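Local coordinates for protein retinol dehydratase (Spodoptera frugiperda, PDB 1X8J) that dehydrates retinol, probably by way of a sulfotransferase-type reaction, and binds calcium ions, at residues E133-L138 with I301-D306; H197-Y202 with D306-I311; E233-R238 with D341-Y346. The protein carries 2 engineered substitutions. All blocks are in the same frame, centred on the assembly; numbering follows the deposited sequence.

Contact 1 (E133-L138 with I301-D306); sequences ERYLGL and IGILAD
Ile301 and Ile303 pack against Arg134, Tyr135 and Leu138 on one flank of helix 132-141, a helix-to-loop contact within the sulfotransferase fold. Ile301 closes helix 297-301. Gly302 follows with positive phi and turns the chain out of the helix, so that Ile303 also meets the facing helix.

The purely apolar contacts involve both isoleucines. Leu138 and Ile303 reach toward each other tip to tip, CD1 to CD1 at 3.6 Å, and Leu138 CD1 also lies 4.1 Å from Ile301 CD1. Ile301 CG2 sits beside the root of the tyrosine side chain, 4.1 Å from Tyr135 CB. The CG1 branch of Ile303 stands between the backbone N and the carbonyl carbon (chi1 66°), which leaves CG2 to meet the tyrosine ring at its edge.

The second kind of contact is that of a charged plane lying on a hydrocarbon chain. Arg134 bends at chi3 (62°) and lays its guanidinium over Ile301, whose CG1 is 3.5 Å from Arg134 NE and lies beneath the centre of the planar group. The charge itself has long, weak ion pairs with Glu300 and Asp297.

Two ligand sites border this packing. Leu138 touches the bound androsterone, and Tyr135 touches Asn121, a calcium ligand, so residues of this one helix touch both the steroid and a calcium ligand. On the tyrosine, the methyl Ile303 CG2 straddles one ring bond, 3.6 Å from both Tyr135 CD1 and Tyr135 CE1.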
loop_
_atom_site.group_PDB
_atom_site.type_symbol
_atom_site.label_atom_id
_atom_site.label_comp_id
_atom_site.label_asym_id
_atom_site.label_seq_id
_atom_site.Cartn_x
_atom_site.Cartn_y
_atom_site.Cartn_z
ATOM N N GLU A 133 9.455 34.998 -1.493
ATOM C CA GLU A 133 9.540 35.671 -2.776
ATOM C C GLU A 133 10.073 34.675 -3.803
ATOM O O GLU A 133 9.417 34.406 -4.802
ATOM C CB GLU A 133 10.433 36.916 -2.695
ATOM C CG GLU A 133 10.424 37.750 -3.984
ATOM C CD GLU A 133 11.031 39.142 -3.815
ATOM O OE1 GLU A 133 11.165 39.862 -4.830
ATOM O OE2 GLU A 133 11.368 39.521 -2.672
ATOM N N ARG A 134 11.242 34.100 -3.533
ATOM C CA ARG A 134 11.851 33.129 -4.448
ATOM C C ARG A 134 11.004 31.861 -4.641
ATOM O O ARG A 134 10.878 31.355 -5.756
ATOM C CB ARG A 134 13.246 32.755 -3.950
ATOM C CG ARG A 134 14.144 33.955 -3.730
ATOM C CD ARG A 134 15.528 33.540 -3.254
ATOM N NE ARG A 134 16.202 32.714 -4.251
ATOM C CZ ARG A 134 17.383 32.129 -4.072
ATOM N NH1 ARG A 134 18.033 32.278 -2.922
ATOM N NH2 ARG A 134 17.910 31.391 -5.050
ATOM N N TYR A 135 10.430 31.350 -3.557
ATOM C CA TYR A 135 9.590 30.153 -3.625
ATOM C C TYR A 135 8.387 30.394 -4.549
ATOM O O TYR A 135 8.119 29.610 -5.468
ATOM C CB TYR A 135 9.103 29.778 -2.223
ATOM C CG TYR A 135 8.206 28.561 -2.166
ATOM C CD1 TYR A 135 8.724 27.270 -2.279
ATOM C CD2 TYR A 135 6.832 28.703 -1.985
ATOM C CE1 TYR A 135 7.888 26.152 -2.207
ATOM C CE2 TYR A 135 5.997 27.598 -1.915
ATOM C CZ TYR A 135 6.525 26.327 -2.023
ATOM O OH TYR A 135 5.674 25.247 -1.925
ATOM N N LEU A 136 7.655 31.473 -4.305
ATOM C CA LEU A 136 6.506 31.784 -5.141
ATOM C C LEU A 136 6.998 32.012 -6.562
ATOM O O LEU A 136 6.296 31.711 -7.526
ATOM C CB LEU A 136 5.777 33.017 -4.606
ATOM C CG LEU A 136 5.119 32.733 -3.253
ATOM C CD1 LEU A 136 4.593 34.021 -2.629
ATOM C CD2 LEU A 136 4.000 31.724 -3.451
ATOM N N GLY A 137 8.217 32.534 -6.679
ATOM C CA GLY A 137 8.800 32.762 -7.989
ATOM C C GLY A 137 8.939 31.426 -8.703
ATOM O O GLY A 137 8.572 31.298 -9.878
ATOM N N LEU A 138 9.452 30.421 -7.995
ATOM C CA LEU A 138 9.611 29.099 -8.586
ATOM C C LEU A 138 8.267 28.553 -9.046
ATOM O O LEU A 138 8.111 28.095 -10.186
ATOM C CB LEU A 138 10.218 28.114 -7.581
ATOM C CG LEU A 138 11.736 27.927 -7.512
ATOM C CD1 LEU A 138 12.055 26.816 -6.507
ATOM C CD2 LEU A 138 12.278 27.561 -8.895
ATOM N N ILE A 301 16.519 28.523 -0.709
ATOM C CA ILE A 301 15.106 28.843 -0.847
ATOM C C ILE A 301 14.317 28.028 0.181
ATOM O O ILE A 301 13.282 28.476 0.683
ATOM C CB ILE A 301 14.581 28.525 -2.253
ATOM C CG1 ILE A 301 15.150 29.537 -3.253
ATOM C CG2 ILE A 301 13.057 28.531 -2.244
ATOM C CD1 ILE A 301 14.595 29.407 -4.663
ATOM N N GLY A 302 14.823 26.831 0.484
ATOM C CA GLY A 302 14.186 25.975 1.471
ATOM C C GLY A 302 13.397 24.771 0.984
ATOM O O GLY A 302 12.600 24.225 1.742
ATOM N N ILE A 303 13.614 24.329 -0.254
ATOM C CA ILE A 303 12.857 23.183 -0.748
ATOM C C ILE A 303 13.651 21.899 -0.960
ATOM O O ILE A 303 13.153 20.959 -1.585
ATOM C CB ILE A 303 12.124 23.514 -2.060
ATOM C CG1 ILE A 303 13.137 23.772 -3.180
ATOM C CG2 ILE A 303 11.210 24.702 -1.847
ATOM C CD1 ILE A 303 12.511 23.787 -4.574
ATOM N N LEU A 304 14.874 21.849 -0.438
ATOM C CA LEU A 304 15.702 20.646 -0.572
ATOM C C LEU A 304 15.883 19.939 0.767
ATOM O O LEU A 304 16.044 20.584 1.801
ATOM C CB LEU A 304 17.073 21.006 -1.143
ATOM C CG LEU A 304 17.123 21.627 -2.541
ATOM C CD1 LEU A 304 18.582 21.735 -2.951
ATOM C CD2 LEU A 304 16.345 20.780 -3.563
ATOM N N ALA A 305 15.853 18.612 0.754
ATOM C CA ALA A 305 16.027 17.849 1.992
ATOM C C ALA A 305 17.494 17.747 2.419
ATOM O O ALA A 305 18.396 17.737 1.587
ATOM C CB ALA A 305 15.438 16.451 1.842
ATOM N N ASP A 306 17.708 17.681 3.727
ATOM C CA ASP A 306 19.043 17.564 4.302
ATOM C C ASP A 306 19.761 16.322 3.771
ATOM O O ASP A 306 19.155 15.262 3.619
ATOM C CB ASP A 306 18.971 17.440 5.836
ATOM C CG ASP A 306 18.590 18.738 6.527
ATOM O OD1 ASP A 306 19.138 19.803 6.161
ATOM O OD2 ASP A 306 17.755 18.687 7.458
#

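Contact 2 (H197-Y202 with D306-I311); sequences HARLLY and DGEHFI. With A3P (adenosine-3'-5'-diphosphate), chain D.
Leu200 sets its CG anti to the backbone N (chi1 170°), while Phe310 holds its CG opposite the carbonyl carbon (chi1 -81°), and these two settings bring a methyl group over the phenyl ring. The side chains meet at about a right angle. Leu200 CD2 sits 3.7 Å from the centroid of the Phe310 ring, only 9° off the ring normal, a CH-pi contact over the face. The other methyl turns to the backbone, with Leu200 CD1 3.5 Å from Glu308 O.

Two neighbours approach the same ring more loosely. Leu201 CD2 is 4.3 Å from Phe310 CZ, and His197 presents its edge, NE2 lying 4.4 Å from Phe310 CE2. Leu201 also touches the bound androsterone.

One residue before Leu200, Arg199 is crossed obliquely by the bent side chain of Glu308, whose OE2 is 3.4 Å from Arg199 CB. The arginine turns its charged end elsewhere, giving NH2 to Ser208 O. Tyr202, with positive phi, is the C-prime residue of a Schellman motif that ends the helix.

At the far end of 306-311 the chain reaches the nucleotide: Ile311 CG2 lies 3.9 Å from C8 of adenosine-3'-5'-diphosphate, which Ser193 on helix 187-200 also binds.

The contact is thus mainly one of hydrocarbon and ring surfaces. With Arg199 NE 5.4 Å from Glu308 OE2, any attraction between the opposite charges is likely to be modest, and the hydrogen bond of Glu308 OE2 goes to His196 ND1 instead.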
loop_
_atom_site.group_PDB
_atom_site.type_symbol
_atom_site.label_atom_id
_atom_site.label_comp_id
_atom_site.label_asym_id
_atom_site.label_seq_id
_atom_site.Cartn_x
_atom_site.Cartn_y
_atom_site.Cartn_z
ATOM N N HIS A 197 16.720 11.321 -5.566
ATOM C CA HIS A 197 16.188 12.540 -6.167
ATOM C C HIS A 197 14.799 12.791 -5.569
ATOM O O HIS A 197 14.469 13.917 -5.180
ATOM C CB HIS A 197 16.103 12.372 -7.690
ATOM C CG HIS A 197 15.452 13.517 -8.401
ATOM N ND1 HIS A 197 14.122 13.506 -8.771
ATOM C CD2 HIS A 197 15.952 14.701 -8.835
ATOM C CE1 HIS A 197 13.833 14.631 -9.403
ATOM N NE2 HIS A 197 14.925 15.374 -9.456
ATOM N N ALA A 198 13.999 11.728 -5.484
ATOM C CA ALA A 198 12.649 11.807 -4.929
ATOM C C ALA A 198 12.706 12.254 -3.464
ATOM O O ALA A 198 11.813 12.961 -2.981
ATOM C CB ALA A 198 11.951 10.448 -5.034
ATOM N N ARG A 199 13.751 11.820 -2.763
ATOM C CA ARG A 199 13.956 12.177 -1.372
ATOM C C ARG A 199 14.379 13.642 -1.287
ATOM O O ARG A 199 13.962 14.376 -0.390
ATOM C CB ARG A 199 15.048 11.300 -0.769
ATOM C CG ARG A 199 14.576 9.940 -0.267
ATOM C CD ARG A 199 14.589 9.920 1.253
ATOM N NE ARG A 199 14.409 8.584 1.813
ATOM C CZ ARG A 199 13.246 7.944 1.901
ATOM N NH1 ARG A 199 12.123 8.505 1.470
ATOM N NH2 ARG A 199 13.207 6.736 2.437
ATOM N N LEU A 200 15.204 14.051 -2.242
ATOM C CA LEU A 200 15.721 15.406 -2.316
ATOM C C LEU A 200 14.643 16.482 -2.366
ATOM O O LEU A 200 14.753 17.514 -1.702
ATOM C CB LEU A 200 16.628 15.533 -3.548
ATOM C CG LEU A 200 17.126 16.915 -3.992
ATOM C CD1 LEU A 200 18.082 17.486 -2.960
ATOM C CD2 LEU A 200 17.821 16.798 -5.338
ATOM N N LEU A 201 13.608 16.243 -3.167
ATOM C CA LEU A 201 12.524 17.208 -3.335
ATOM C C LEU A 201 11.254 16.884 -2.540
ATOM O O LEU A 201 10.223 17.518 -2.726
ATOM C CB LEU A 201 12.189 17.324 -4.820
ATOM C CG LEU A 201 13.374 17.739 -5.708
ATOM C CD1 LEU A 201 13.134 17.361 -7.185
ATOM C CD2 LEU A 201 13.597 19.236 -5.546
ATOM N N TYR A 202 11.333 15.901 -1.652
ATOM C CA TYR A 202 10.185 15.508 -0.837
ATOM C C TYR A 202 9.003 15.043 -1.671
ATOM O O TYR A 202 7.878 15.485 -1.459
ATOM C CB TYR A 202 9.718 16.659 0.059
ATOM C CG TYR A 202 10.793 17.249 0.938
ATOM C CD1 TYR A 202 11.497 18.387 0.543
ATOM C CD2 TYR A 202 11.067 16.707 2.187
ATOM C CE1 TYR A 202 12.437 18.980 1.380
ATOM C CE2 TYR A 202 12.011 17.289 3.037
ATOM C CZ TYR A 202 12.686 18.430 2.629
ATOM O OH TYR A 202 13.571 19.041 3.486
ATOM N N ASP A 306 17.708 17.681 3.727
ATOM C CA ASP A 306 19.043 17.564 4.302
ATOM C C ASP A 306 19.761 16.322 3.771
ATOM O O ASP A 306 19.155 15.262 3.619
ATOM C CB ASP A 306 18.971 17.440 5.836
ATOM C CG ASP A 306 18.590 18.738 6.527
ATOM O OD1 ASP A 306 19.138 19.803 6.161
ATOM O OD2 ASP A 306 17.755 18.687 7.458
ATOM N N GLY A 307 21.056 16.453 3.506
ATOM C CA GLY A 307 21.823 15.317 3.032
ATOM C C GLY A 307 21.399 14.691 1.711
ATOM O O GLY A 307 21.427 13.466 1.552
ATOM N N GLU A 308 20.987 15.527 0.769
ATOM C CA GLU A 308 20.599 15.057 -0.550
ATOM C C GLU A 308 21.076 16.136 -1.490
ATOM O O GLU A 308 21.046 17.314 -1.145
ATOM C CB GLU A 308 19.079 14.874 -0.659
ATOM C CG GLU A 308 18.564 13.581 -0.045
ATOM C CD GLU A 308 18.934 12.345 -0.859
ATOM O OE1 GLU A 308 19.748 12.461 -1.796
ATOM O OE2 GLU A 308 18.414 11.249 -0.560
ATOM N N HIS A 309 21.558 15.744 -2.658
ATOM C CA HIS A 309 22.029 16.723 -3.616
ATOM C C HIS A 309 21.685 16.267 -5.028
ATOM O O HIS A 309 21.486 15.079 -5.257
ATOM C CB HIS A 309 23.541 16.905 -3.470
ATOM C CG HIS A 309 23.968 17.238 -2.078
ATOM N ND1 HIS A 309 24.085 16.283 -1.090
ATOM C CD2 HIS A 309 24.219 18.430 -1.485
ATOM C CE1 HIS A 309 24.386 16.874 0.053
ATOM N NE2 HIS A 309 24.472 18.176 -0.160
ATOM N N PHE A 310 21.609 17.209 -5.964
ATOM C CA PHE A 310 21.302 16.855 -7.344
ATOM C C PHE A 310 22.448 16.035 -7.902
ATOM O O PHE A 310 22.226 15.027 -8.560
ATOM C CB PHE A 310 21.098 18.093 -8.210
ATOM C CG PHE A 310 19.735 18.700 -8.083
ATOM C CD1 PHE A 310 19.463 19.642 -7.088
ATOM C CD2 PHE A 310 18.719 18.347 -8.976
ATOM C CE1 PHE A 310 18.193 20.239 -6.979
ATOM C CE2 PHE A 310 17.447 18.935 -8.881
ATOM C CZ PHE A 310 17.185 19.887 -7.877
ATOM N N ILE A 311 23.672 16.484 -7.633
ATOM C CA ILE A 311 24.884 15.791 -8.071
ATOM C C ILE A 311 25.314 15.011 -6.830
ATOM O O ILE A 311 25.859 15.588 -5.891
ATOM C CB ILE A 311 25.942 16.818 -8.489
ATOM C CG1 ILE A 311 25.364 17.691 -9.614
ATOM C CG2 ILE A 311 27.202 16.124 -8.953
ATOM C CD1 ILE A 311 26.221 18.886 -10.001
HETATM P P1 A3P D . 23.904 9.420 -9.005
HETATM O O1P A3P D . 24.161 7.983 -9.192
HETATM O O2P A3P D . 25.025 10.040 -8.297
HETATM O O3P A3P D . 22.629 9.628 -8.284
HETATM P P2 A3P D . 20.691 13.598 -14.411
HETATM O O4P A3P D . 20.288 13.076 -15.712
HETATM O O5P A3P D . 21.503 14.807 -14.580
HETATM O O6P A3P D . 19.505 13.870 -13.553
HETATM O "O5'" A3P D . 21.561 12.495 -13.700
HETATM C "C5'" A3P D . 22.090 12.665 -12.407
HETATM C "C4'" A3P D . 23.161 11.602 -12.151
HETATM O "O4'" A3P D . 24.389 12.011 -12.840
HETATM C "C3'" A3P D . 23.538 11.477 -10.686
HETATM O "O3'" A3P D . 23.801 10.075 -10.434
HETATM C "C2'" A3P D . 24.719 12.454 -10.596
HETATM O "O2'" A3P D . 25.550 12.439 -9.433
HETATM C "C1'" A3P D . 25.441 12.147 -11.895
HETATM N N9 A3P D . 26.357 13.226 -12.299
HETATM C C8 A3P D . 26.128 14.591 -12.398
HETATM N N7 A3P D . 27.159 15.297 -12.789
HETATM C C5 A3P D . 28.154 14.340 -12.965
HETATM C C6 A3P D . 29.547 14.399 -13.385
HETATM N N6 A3P D . 30.183 15.540 -13.711
HETATM N N1 A3P D . 30.261 13.198 -13.455
HETATM C C2 A3P D . 29.659 12.012 -13.134
HETATM N N3 A3P D . 28.369 11.839 -12.728
HETATM C C4 A3P D . 27.667 13.040 -12.666
#

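Contact 3 (E233-R238 with D341-Y346); sequences EAWAKR and DTDLRY
Asp343 meets Arg238 and Trp235 together, one carboxylate oxygen for each. The guanidinium approaches end-on and grips a single atom: Arg238 NH1 lies 3.0 Å and Arg238 NH2 3.3 Å from Asp343 OD2. Both bonds leave in the guanidinium plane and arrive on the same face of the carboxylate, NH1 from well above it. Asp343 OD1 accepts a weak bond from Trp235 NE1 at 3.3 Å.

Arg238 is itself held from behind, its NE donating to Trp235 O at 3.0 Å, an oxygen that also takes Arg238 N from the other face of the carbonyl plane. This places the guanidinium across one face of the indole. With an alanine at this position, Asp343 would probably lose its charged mate, and the indole the guanidinium packed across that face.

Next in sequence, Leu344 takes the opposite face of the indole. Its CG is trans to the backbone N (chi1 176°), and Leu344 CD1 comes 3.4 Å from Trp235 CD2 in a CH-pi contact over the six-membered ring.

Beyond Arg345, Tyr346 packs on Val231 of helix 227-236 and meets Phe247 edge-to-face, as Trp235 meets Phe245. The C-terminal tail thereby lies along the helix that leads into strand 243-247, an outermost strand of the parallel sheet, in the helix-covered alpha/beta architecture of the P-loop sulfotransferases.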
loop_
_atom_site.group_PDB
_atom_site.type_symbol
_atom_site.label_atom_id
_atom_site.label_comp_id
_atom_site.label_asym_id
_atom_site.label_seq_id
_atom_site.Cartn_x
_atom_site.Cartn_y
_atom_site.Cartn_z
ATOM N N GLU A 233 12.482 3.623 -27.708
ATOM C CA GLU A 233 12.106 4.583 -28.739
ATOM C C GLU A 233 13.340 5.314 -29.257
ATOM O O GLU A 233 13.511 5.467 -30.457
ATOM C CB GLU A 233 11.095 5.595 -28.193
ATOM C CG GLU A 233 9.682 5.037 -28.071
ATOM C CD GLU A 233 8.693 6.043 -27.493
ATOM O OE1 GLU A 233 8.954 7.266 -27.593
ATOM O OE2 GLU A 233 7.644 5.614 -26.956
ATOM N N ALA A 234 14.205 5.751 -28.348
ATOM C CA ALA A 234 15.428 6.464 -28.731
ATOM C C ALA A 234 16.427 5.531 -29.423
ATOM O O ALA A 234 17.092 5.913 -30.387
ATOM C CB ALA A 234 16.074 7.101 -27.493
ATOM N N TRP A 235 16.529 4.306 -28.920
ATOM C CA TRP A 235 17.438 3.314 -29.477
ATOM C C TRP A 235 17.122 3.059 -30.960
ATOM O O TRP A 235 18.027 2.904 -31.800
ATOM C CB TRP A 235 17.311 2.016 -28.677
ATOM C CG TRP A 235 18.275 0.931 -29.074
ATOM C CD1 TRP A 235 17.966 -0.284 -29.616
ATOM C CD2 TRP A 235 19.699 0.946 -28.911
ATOM N NE1 TRP A 235 19.106 -1.026 -29.795
ATOM C CE2 TRP A 235 20.184 -0.298 -29.372
ATOM C CE3 TRP A 235 20.611 1.887 -28.420
ATOM C CZ2 TRP A 235 21.545 -0.626 -29.357
ATOM C CZ3 TRP A 235 21.967 1.562 -28.402
ATOM C CH2 TRP A 235 22.419 0.312 -28.870
ATOM N N ALA A 236 15.830 3.024 -31.269
ATOM C CA ALA A 236 15.374 2.783 -32.631
ATOM C C ALA A 236 15.782 3.902 -33.595
ATOM O O ALA A 236 15.903 3.674 -34.800
ATOM C CB ALA A 236 13.867 2.610 -32.644
ATOM N N LYS A 237 16.002 5.103 -33.068
ATOM C CA LYS A 237 16.395 6.243 -33.899
ATOM C C LYS A 237 17.888 6.516 -33.797
ATOM O O LYS A 237 18.372 7.555 -34.237
ATOM C CB LYS A 237 15.644 7.498 -33.458
ATOM C CG LYS A 237 14.133 7.423 -33.594
ATOM C CD LYS A 237 13.711 7.555 -35.042
ATOM C CE LYS A 237 12.213 7.754 -35.155
ATOM N NZ LYS A 237 11.819 7.983 -36.580
ATOM N N ARG A 238 18.611 5.583 -33.203
ATOM C CA ARG A 238 20.046 5.722 -33.002
ATOM C C ARG A 238 20.867 5.924 -34.271
ATOM O O ARG A 238 21.945 6.527 -34.230
ATOM C CB ARG A 238 20.559 4.491 -32.245
ATOM C CG ARG A 238 21.697 3.744 -32.925
ATOM C CD ARG A 238 21.862 2.358 -32.331
ATOM N NE ARG A 238 20.609 1.626 -32.436
ATOM C CZ ARG A 238 20.509 0.304 -32.414
ATOM N NH1 ARG A 238 21.598 -0.447 -32.287
ATOM N NH2 ARG A 238 19.320 -0.263 -32.532
ATOM N N ASP A 341 15.012 -10.224 -27.812
ATOM C CA ASP A 341 14.602 -9.845 -29.159
ATOM C C ASP A 341 14.787 -8.360 -29.492
ATOM O O ASP A 341 13.890 -7.702 -30.011
ATOM C CB ASP A 341 13.150 -10.276 -29.405
ATOM C CG ASP A 341 13.003 -11.793 -29.515
ATOM O OD1 ASP A 341 13.638 -12.383 -30.419
ATOM O OD2 ASP A 341 12.261 -12.395 -28.704
ATOM N N THR A 342 15.974 -7.853 -29.182
ATOM C CA THR A 342 16.367 -6.472 -29.455
ATOM C C THR A 342 17.887 -6.514 -29.385
ATOM O O THR A 342 18.461 -7.397 -28.746
ATOM C CB THR A 342 15.869 -5.464 -28.379
ATOM O OG1 THR A 342 16.516 -5.740 -27.129
ATOM C CG2 THR A 342 14.368 -5.562 -28.194
ATOM N N ASP A 343 18.544 -5.571 -30.037
ATOM C CA ASP A 343 19.993 -5.549 -30.010
ATOM C C ASP A 343 20.521 -4.581 -28.956
ATOM O O ASP A 343 21.731 -4.375 -28.841
ATOM C CB ASP A 343 20.539 -5.210 -31.401
ATOM C CG ASP A 343 19.919 -3.963 -31.989
ATOM O OD1 ASP A 343 18.726 -3.699 -31.731
ATOM O OD2 ASP A 343 20.628 -3.254 -32.729
ATOM N N LEU A 344 19.607 -4.003 -28.180
ATOM C CA LEU A 344 19.979 -3.072 -27.122
ATOM C C LEU A 344 20.818 -3.783 -26.050
ATOM O O LEU A 344 20.450 -4.845 -25.551
ATOM C CB LEU A 344 18.720 -2.464 -26.490
ATOM C CG LEU A 344 18.959 -1.530 -25.301
ATOM C CD1 LEU A 344 19.801 -0.356 -25.726
ATOM C CD2 LEU A 344 17.640 -1.058 -24.754
ATOM N N ARG A 345 21.951 -3.195 -25.700
ATOM C CA ARG A 345 22.821 -3.784 -24.694
ATOM C C ARG A 345 23.479 -2.683 -23.884
ATOM O O ARG A 345 23.851 -1.650 -24.432
ATOM C CB ARG A 345 23.906 -4.640 -25.361
ATOM C CG ARG A 345 23.386 -5.869 -26.098
ATOM C CD ARG A 345 22.705 -6.836 -25.141
ATOM N NE ARG A 345 21.874 -7.810 -25.844
ATOM C CZ ARG A 345 22.346 -8.851 -26.517
ATOM N NH1 ARG A 345 23.654 -9.067 -26.583
ATOM N NH2 ARG A 345 21.504 -9.677 -27.125
ATOM N N TYR A 346 23.616 -2.898 -22.581
ATOM C CA TYR A 346 24.273 -1.909 -21.733
ATOM C C TYR A 346 25.752 -2.257 -21.577
ATOM O O TYR A 346 26.113 -3.418 -21.390
ATOM C CB TYR A 346 23.589 -1.823 -20.366
ATOM C CG TYR A 346 22.231 -1.168 -20.434
ATOM C CD1 TYR A 346 21.140 -1.838 -20.988
ATOM C CD2 TYR A 346 22.049 0.149 -20.007
ATOM C CE1 TYR A 346 19.899 -1.211 -21.119
ATOM C CE2 TYR A 346 20.814 0.785 -20.134
ATOM C CZ TYR A 346 19.743 0.102 -20.690
ATOM O OH TYR A 346 18.515 0.725 -20.817
#

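From the N terminus the chain passes 133-138, 197-202 and 233-238 before any partner arrives; 301-306, 306-311 and 341-346 then follow in the same order. Contact 1 closes a loop of 162 intervening residues, contact 2 one of 103 and contact 3 one of 102. Each loop crosses the other two, and none is nested. Contacts 1 and 2 share Asp306 and touch directly, Ala305 N lying 2.9 Å from Leu200 O in a probable hydrogen bond, so one loop ties helix 132-141 to helix 187-200 beside the steroid. Contact 3, on the opposite side of the chain's centre, its own centre about 31 Å from that of contact 2, fastens the C-terminal tail to helix 227-236.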